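Local atomic coordinates of formiminotetrahydrofolate cyclodeaminase (Thermotoga maritima, PDB entry 1O5H), a protein that probably catalyses the cyclisation of 5-formiminotetrahydrofolate to 5,10-methenyltetrahydrofolate with release of ammonia. Residues L85-V99 against A113-V127. Sequence-based numbering, arbitrary orientation.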
loop_
_atom_site.group_PDB
_atom_site.type_symbol
_atom_site.label_atom_id
_atom_site.label_comp_id
_atom_site.label_asym_id
_atom_site.label_seq_id
_atom_site.Cartn_x
_atom_site.Cartn_y
_atom_site.Cartn_z
ATOM N N LEU A 85 12.175 7.644 -2.716
ATOM C CA LEU A 85 10.725 7.621 -2.722
ATOM C C LEU A 85 10.174 8.778 -1.916
ATOM O O LEU A 85 9.228 9.463 -2.330
ATOM C CB LEU A 85 10.201 6.286 -2.198
ATOM C CG LEU A 85 10.397 5.052 -3.095
ATOM C CD1 LEU A 85 10.091 3.779 -2.339
ATOM C CD2 LEU A 85 9.549 5.115 -4.342
ATOM N N PHE A 86 10.778 9.026 -0.767
ATOM C CA PHE A 86 10.387 10.213 -0.017
ATOM C C PHE A 86 10.634 11.488 -0.806
ATOM O O PHE A 86 9.869 12.439 -0.704
ATOM C CB PHE A 86 11.076 10.261 1.330
ATOM C CG PHE A 86 10.507 9.290 2.319
ATOM C CD1 PHE A 86 9.128 9.223 2.525
ATOM C CD2 PHE A 86 11.345 8.463 3.062
ATOM C CE1 PHE A 86 8.579 8.334 3.451
ATOM C CE2 PHE A 86 10.818 7.583 3.991
ATOM C CZ PHE A 86 9.426 7.508 4.185
ATOM N N ASP A 87 11.681 11.504 -1.614
ATOM C CA ASP A 87 11.910 12.680 -2.390
ATOM C C ASP A 87 10.837 12.769 -3.458
ATOM O O ASP A 87 10.307 13.870 -3.740
ATOM C CB ASP A 87 13.306 12.703 -2.997
ATOM C CG ASP A 87 13.633 14.049 -3.590
ATOM O OD1 ASP A 87 13.726 15.031 -2.817
ATOM O OD2 ASP A 87 13.775 14.238 -4.816
ATOM N N LEU A 88 10.484 11.620 -4.036
ATOM C CA LEU A 88 9.510 11.626 -5.143
ATOM C C LEU A 88 8.106 12.015 -4.706
ATOM O O LEU A 88 7.321 12.498 -5.498
ATOM C CB LEU A 88 9.498 10.296 -5.888
ATOM C CG LEU A 88 10.761 10.071 -6.709
ATOM C CD1 LEU A 88 10.960 8.622 -7.038
ATOM C CD2 LEU A 88 10.701 10.890 -7.961
ATOM N N ALA A 89 7.791 11.802 -3.440
ATOM C CA ALA A 89 6.527 12.250 -2.915
ATOM C C ALA A 89 6.535 13.766 -2.934
ATOM O O ALA A 89 5.595 14.359 -3.432
ATOM C CB ALA A 89 6.312 11.714 -1.527
ATOM N N LYS A 90 7.604 14.388 -2.433
ATOM C CA LYS A 90 7.769 15.856 -2.431
ATOM C C LYS A 90 7.605 16.382 -3.853
ATOM O O LYS A 90 6.817 17.298 -4.095
ATOM C CB LYS A 90 9.161 16.214 -1.881
ATOM C CG LYS A 90 9.492 17.664 -1.534
ATOM C CD LYS A 90 10.968 17.662 -1.051
ATOM C CE LYS A 90 11.739 19.003 -1.010
ATOM N NZ LYS A 90 11.095 20.199 -0.392
ATOM N N LYS A 91 8.338 15.779 -4.792
ATOM C CA LYS A 91 8.272 16.190 -6.188
ATOM C C LYS A 91 6.851 16.138 -6.697
ATOM O O LYS A 91 6.411 17.080 -7.330
ATOM C CB LYS A 91 9.151 15.323 -7.074
ATOM C CG LYS A 91 10.612 15.671 -7.044
ATOM C CD LYS A 91 11.197 15.506 -8.431
ATOM C CE LYS A 91 12.607 16.087 -8.523
ATOM N NZ LYS A 91 13.612 15.020 -8.283
ATOM N N ASP A 92 6.130 15.050 -6.415
ATOM C CA ASP A 92 4.758 14.886 -6.903
ATOM C C ASP A 92 3.892 16.074 -6.518
ATOM O O ASP A 92 3.078 16.531 -7.316
ATOM C CB ASP A 92 4.135 13.609 -6.361
ATOM C CG ASP A 92 2.688 13.388 -6.841
ATOM O OD1 ASP A 92 2.509 12.737 -7.898
ATOM O OD2 ASP A 92 1.673 13.780 -6.201
HETATM N N MSE A 93 4.077 16.580 -5.305
HETATM C CA MSE A 93 3.280 17.702 -4.833
HETATM C C MSE A 93 3.752 18.970 -5.458
HETATM O O MSE A 93 2.952 19.808 -5.832
HETATM C CB MSE A 93 3.334 17.805 -3.326
HETATM C CG MSE A 93 3.118 16.443 -2.682
HETATM SE SE MSE A 93 3.210 16.432 -0.730
HETATM C CE MSE A 93 3.837 14.548 -0.419
ATOM N N GLU A 94 5.055 19.099 -5.597
ATOM C CA GLU A 94 5.608 20.233 -6.301
ATOM C C GLU A 94 5.193 20.227 -7.760
ATOM O O GLU A 94 4.814 21.257 -8.306
ATOM C CB GLU A 94 7.117 20.226 -6.198
ATOM C CG GLU A 94 7.635 20.430 -4.789
ATOM C CD GLU A 94 9.144 20.362 -4.733
ATOM O OE1 GLU A 94 9.774 20.375 -5.813
ATOM O OE2 GLU A 94 9.701 20.281 -3.615
ATOM N N ALA A 95 5.252 19.060 -8.386
ATOM C CA ALA A 95 4.939 18.952 -9.798
ATOM C C ALA A 95 3.506 19.369 -10.058
ATOM O O ALA A 95 3.224 20.024 -11.066
ATOM C CB ALA A 95 5.188 17.548 -10.295
ATOM N N PHE A 96 2.616 19.004 -9.138
ATOM C CA PHE A 96 1.196 19.333 -9.266
ATOM C C PHE A 96 0.958 20.816 -9.139
ATOM O O PHE A 96 0.146 21.361 -9.862
ATOM C CB PHE A 96 0.339 18.609 -8.232
ATOM C CG PHE A 96 -1.141 18.727 -8.485
ATOM C CD1 PHE A 96 -1.817 19.937 -8.247
ATOM C CD2 PHE A 96 -1.871 17.615 -8.966
ATOM C CE1 PHE A 96 -3.194 20.054 -8.490
ATOM C CE2 PHE A 96 -3.260 17.707 -9.208
ATOM C CZ PHE A 96 -3.922 18.933 -8.969
ATOM N N GLU A 97 1.645 21.459 -8.201
ATOM C CA GLU A 97 1.537 22.911 -8.035
ATOM C C GLU A 97 1.946 23.602 -9.307
ATOM O O GLU A 97 1.214 24.428 -9.822
ATOM C CB GLU A 97 2.428 23.439 -6.905
ATOM C CG GLU A 97 2.242 22.767 -5.552
ATOM C CD GLU A 97 0.951 23.144 -4.834
ATOM O OE1 GLU A 97 0.170 23.968 -5.363
ATOM O OE2 GLU A 97 0.724 22.609 -3.720
ATOM N N LYS A 98 3.124 23.256 -9.804
ATOM C CA LYS A 98 3.655 23.819 -11.026
ATOM C C LYS A 98 2.722 23.662 -12.243
ATOM O O LYS A 98 2.509 24.620 -12.970
ATOM C CB LYS A 98 5.016 23.214 -11.292
ATOM C CG LYS A 98 5.826 23.988 -12.263
ATOM C CD LYS A 98 7.071 23.228 -12.670
ATOM C CE LYS A 98 7.926 24.081 -13.603
ATOM N NZ LYS A 98 9.254 23.462 -13.865
ATOM N N VAL A 99 2.152 22.477 -12.456
ATOM C CA VAL A 99 1.153 22.278 -13.526
ATOM C C VAL A 99 -0.102 23.146 -13.327
ATOM O O VAL A 99 -0.484 23.893 -14.225
ATOM C CB VAL A 99 0.757 20.783 -13.702
ATOM C CG1 VAL A 99 -0.574 20.623 -14.468
ATOM C CG2 VAL A 99 1.869 20.021 -14.401
ATOM N N ALA A 113 5.628 21.557 -17.983
ATOM C CA ALA A 113 5.330 21.219 -16.601
ATOM C C ALA A 113 4.696 19.853 -16.582
ATOM O O ALA A 113 5.072 18.994 -15.776
ATOM C CB ALA A 113 4.399 22.225 -16.006
ATOM N N LEU A 114 3.740 19.660 -17.488
ATOM C CA LEU A 114 3.099 18.373 -17.660
ATOM C C LEU A 114 4.118 17.229 -17.826
ATOM O O LEU A 114 3.928 16.162 -17.250
ATOM C CB LEU A 114 2.129 18.435 -18.828
ATOM C CG LEU A 114 0.799 19.146 -18.607
ATOM C CD1 LEU A 114 0.235 19.495 -19.969
ATOM C CD2 LEU A 114 -0.173 18.255 -17.830
ATOM N N LYS A 115 5.198 17.474 -18.571
ATOM C CA LYS A 115 6.238 16.467 -18.784
ATOM C C LYS A 115 6.927 16.127 -17.489
ATOM O O LYS A 115 7.072 14.956 -17.141
ATOM C CB LYS A 115 7.282 16.924 -19.806
ATOM C CG LYS A 115 6.844 16.793 -21.266
ATOM C CD LYS A 115 7.900 17.336 -22.213
ATOM C CE LYS A 115 7.313 17.745 -23.553
ATOM N NZ LYS A 115 8.339 17.492 -24.586
ATOM N N GLU A 116 7.355 17.157 -16.770
ATOM C CA GLU A 116 8.032 16.938 -15.502
ATOM C C GLU A 116 7.117 16.165 -14.592
ATOM O O GLU A 116 7.537 15.180 -13.998
ATOM C CB GLU A 116 8.432 18.251 -14.846
ATOM C CG GLU A 116 9.664 18.878 -15.467
ATOM C CD GLU A 116 10.023 20.211 -14.843
ATOM O OE1 GLU A 116 9.336 20.637 -13.888
ATOM O OE2 GLU A 116 10.996 20.842 -15.313
ATOM N N ALA A 117 5.859 16.592 -14.510
ATOM C CA ALA A 117 4.898 15.938 -13.634
ATOM C C ALA A 117 4.736 14.456 -13.966
ATOM O O ALA A 117 4.723 13.614 -13.084
ATOM C CB ALA A 117 3.587 16.629 -13.697
ATOM N N ALA A 118 4.637 14.141 -15.245
ATOM C CA ALA A 118 4.494 12.770 -15.648
ATOM C C ALA A 118 5.723 11.938 -15.266
ATOM O O ALA A 118 5.612 10.740 -15.049
ATOM C CB ALA A 118 4.245 12.724 -17.126
ATOM N N SER A 119 6.883 12.576 -15.161
ATOM C CA SER A 119 8.129 11.854 -14.895
ATOM C C SER A 119 8.162 11.364 -13.484
ATOM O O SER A 119 8.839 10.374 -13.185
ATOM C CB SER A 119 9.362 12.733 -15.120
ATOM O OG SER A 119 9.447 13.098 -16.477
ATOM N N VAL A 120 7.462 12.065 -12.603
ATOM C CA VAL A 120 7.556 11.735 -11.197
ATOM C C VAL A 120 7.070 10.316 -10.923
ATOM O O VAL A 120 7.877 9.494 -10.463
ATOM C CB VAL A 120 6.867 12.747 -10.306
ATOM C CG1 VAL A 120 6.837 12.238 -8.877
ATOM C CG2 VAL A 120 7.591 14.062 -10.401
ATOM N N PRO A 121 5.810 9.984 -11.250
ATOM C CA PRO A 121 5.335 8.605 -11.019
ATOM C C PRO A 121 6.157 7.604 -11.815
ATOM O O PRO A 121 6.454 6.528 -11.317
ATOM C CB PRO A 121 3.869 8.623 -11.462
ATOM C CG PRO A 121 3.654 9.903 -12.217
ATOM C CD PRO A 121 4.772 10.826 -11.865
HETATM N N MSE A 122 6.569 7.977 -13.019
HETATM C CA MSE A 122 7.469 7.146 -13.796
HETATM C C MSE A 122 8.665 6.749 -12.943
HETATM O O MSE A 122 9.003 5.568 -12.852
HETATM C CB MSE A 122 7.910 7.890 -15.061
HETATM C CG MSE A 122 8.515 7.008 -16.143
HETATM SE SE MSE A 122 7.620 5.286 -16.534
HETATM C CE MSE A 122 6.038 5.913 -17.132
ATOM N N ASP A 123 9.274 7.735 -12.287
ATOM C CA ASP A 123 10.428 7.473 -11.432
ATOM C C ASP A 123 10.066 6.562 -10.282
ATOM O O ASP A 123 10.792 5.610 -10.010
ATOM C CB ASP A 123 11.091 8.766 -10.984
ATOM C CG ASP A 123 11.862 9.426 -12.128
ATOM O OD1 ASP A 123 12.099 8.718 -13.139
ATOM O OD2 ASP A 123 12.267 10.620 -12.131
ATOM N N VAL A 124 8.915 6.804 -9.654
ATOM C CA VAL A 124 8.453 5.932 -8.584
ATOM C C VAL A 124 8.399 4.509 -9.084
ATOM O O VAL A 124 8.872 3.594 -8.406
ATOM C CB VAL A 124 7.062 6.311 -8.055
ATOM C CG1 VAL A 124 6.615 5.300 -7.041
ATOM C CG2 VAL A 124 7.089 7.680 -7.424
ATOM N N ILE A 125 7.843 4.316 -10.271
ATOM C CA ILE A 125 7.761 2.979 -10.851
ATOM C C ILE A 125 9.129 2.339 -11.034
ATOM O O ILE A 125 9.307 1.140 -10.844
ATOM C CB ILE A 125 7.044 3.017 -12.194
ATOM C CG1 ILE A 125 5.553 3.262 -11.989
ATOM C CG2 ILE A 125 7.243 1.720 -12.922
ATOM C CD1 ILE A 125 4.788 3.508 -13.258
ATOM N N ARG A 126 10.116 3.134 -11.409
ATOM C CA ARG A 126 11.424 2.544 -11.590
ATOM C C ARG A 126 11.912 2.015 -10.274
ATOM O O ARG A 126 12.421 0.914 -10.227
ATOM C CB ARG A 126 12.416 3.546 -12.106
ATOM C CG ARG A 126 12.212 4.014 -13.497
ATOM C CD ARG A 126 13.398 4.819 -13.907
ATOM N NE ARG A 126 13.122 5.649 -15.061
ATOM C CZ ARG A 126 14.074 6.139 -15.833
ATOM N NH1 ARG A 126 13.765 6.910 -16.881
ATOM N NH2 ARG A 126 15.343 5.841 -15.556
ATOM N N VAL A 127 11.762 2.788 -9.206
ATOM C CA VAL A 127 12.122 2.274 -7.887
ATOM C C VAL A 127 11.348 0.987 -7.596
ATOM O O VAL A 127 11.916 0.004 -7.124
ATOM C CB VAL A 127 11.885 3.294 -6.771
ATOM C CG1 VAL A 127 12.311 2.712 -5.437
ATOM C CG2 VAL A 127 12.633 4.621 -7.055
#
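The carboxylate of Glu116 is the flat group that works across this contact: Lys98 NZ meets OE1 on its syn side at 2.8 Å, 28° out of the carboxylate plane, in a hydrogen-bonded salt bridge. Both chains run extended beyond CG and cross obliquely along the exposed flank, where long charged residues can pair at their ends, the aliphatic part of Lys98 passing near Ala113 CB. In the apolar seam, the CB of Ala95 lies 3.7 Å from CA of Ala117; two alanines here let the backbones come close, with alpha carbons 4.9 Å apart. Next to them, CG2 of Val99 rests on the backbone of Ala113 and Leu114, while its CG1 faces Leu114 CD2.

Further along, two knobs interlock. Val120, with CG1 anti to its N (chi1 172°), sits among Leu88, Lys91, Asp92 and Ala95; the beta-branched side chain sends CG1 toward Leu88 O and Asp92, CG2 toward Lys91 CB. In return Leu88 enters between Val120, Asp123, Val124 and Val127, its CD2 3.7 Å from Asp123 CB. Leu85 CD2 continues the apolar row onto Val127 CG1 at 3.8 Å, and Leu85 and Val124 also touch helix 36-56. The axes of 85-99 and 113-127 approach to 8.9 Å, with 159° between their directions: part of a nearly antiparallel hairpin of helices 68-100 and 107-141, with knobs-into-holes packing, within this all-helical fold.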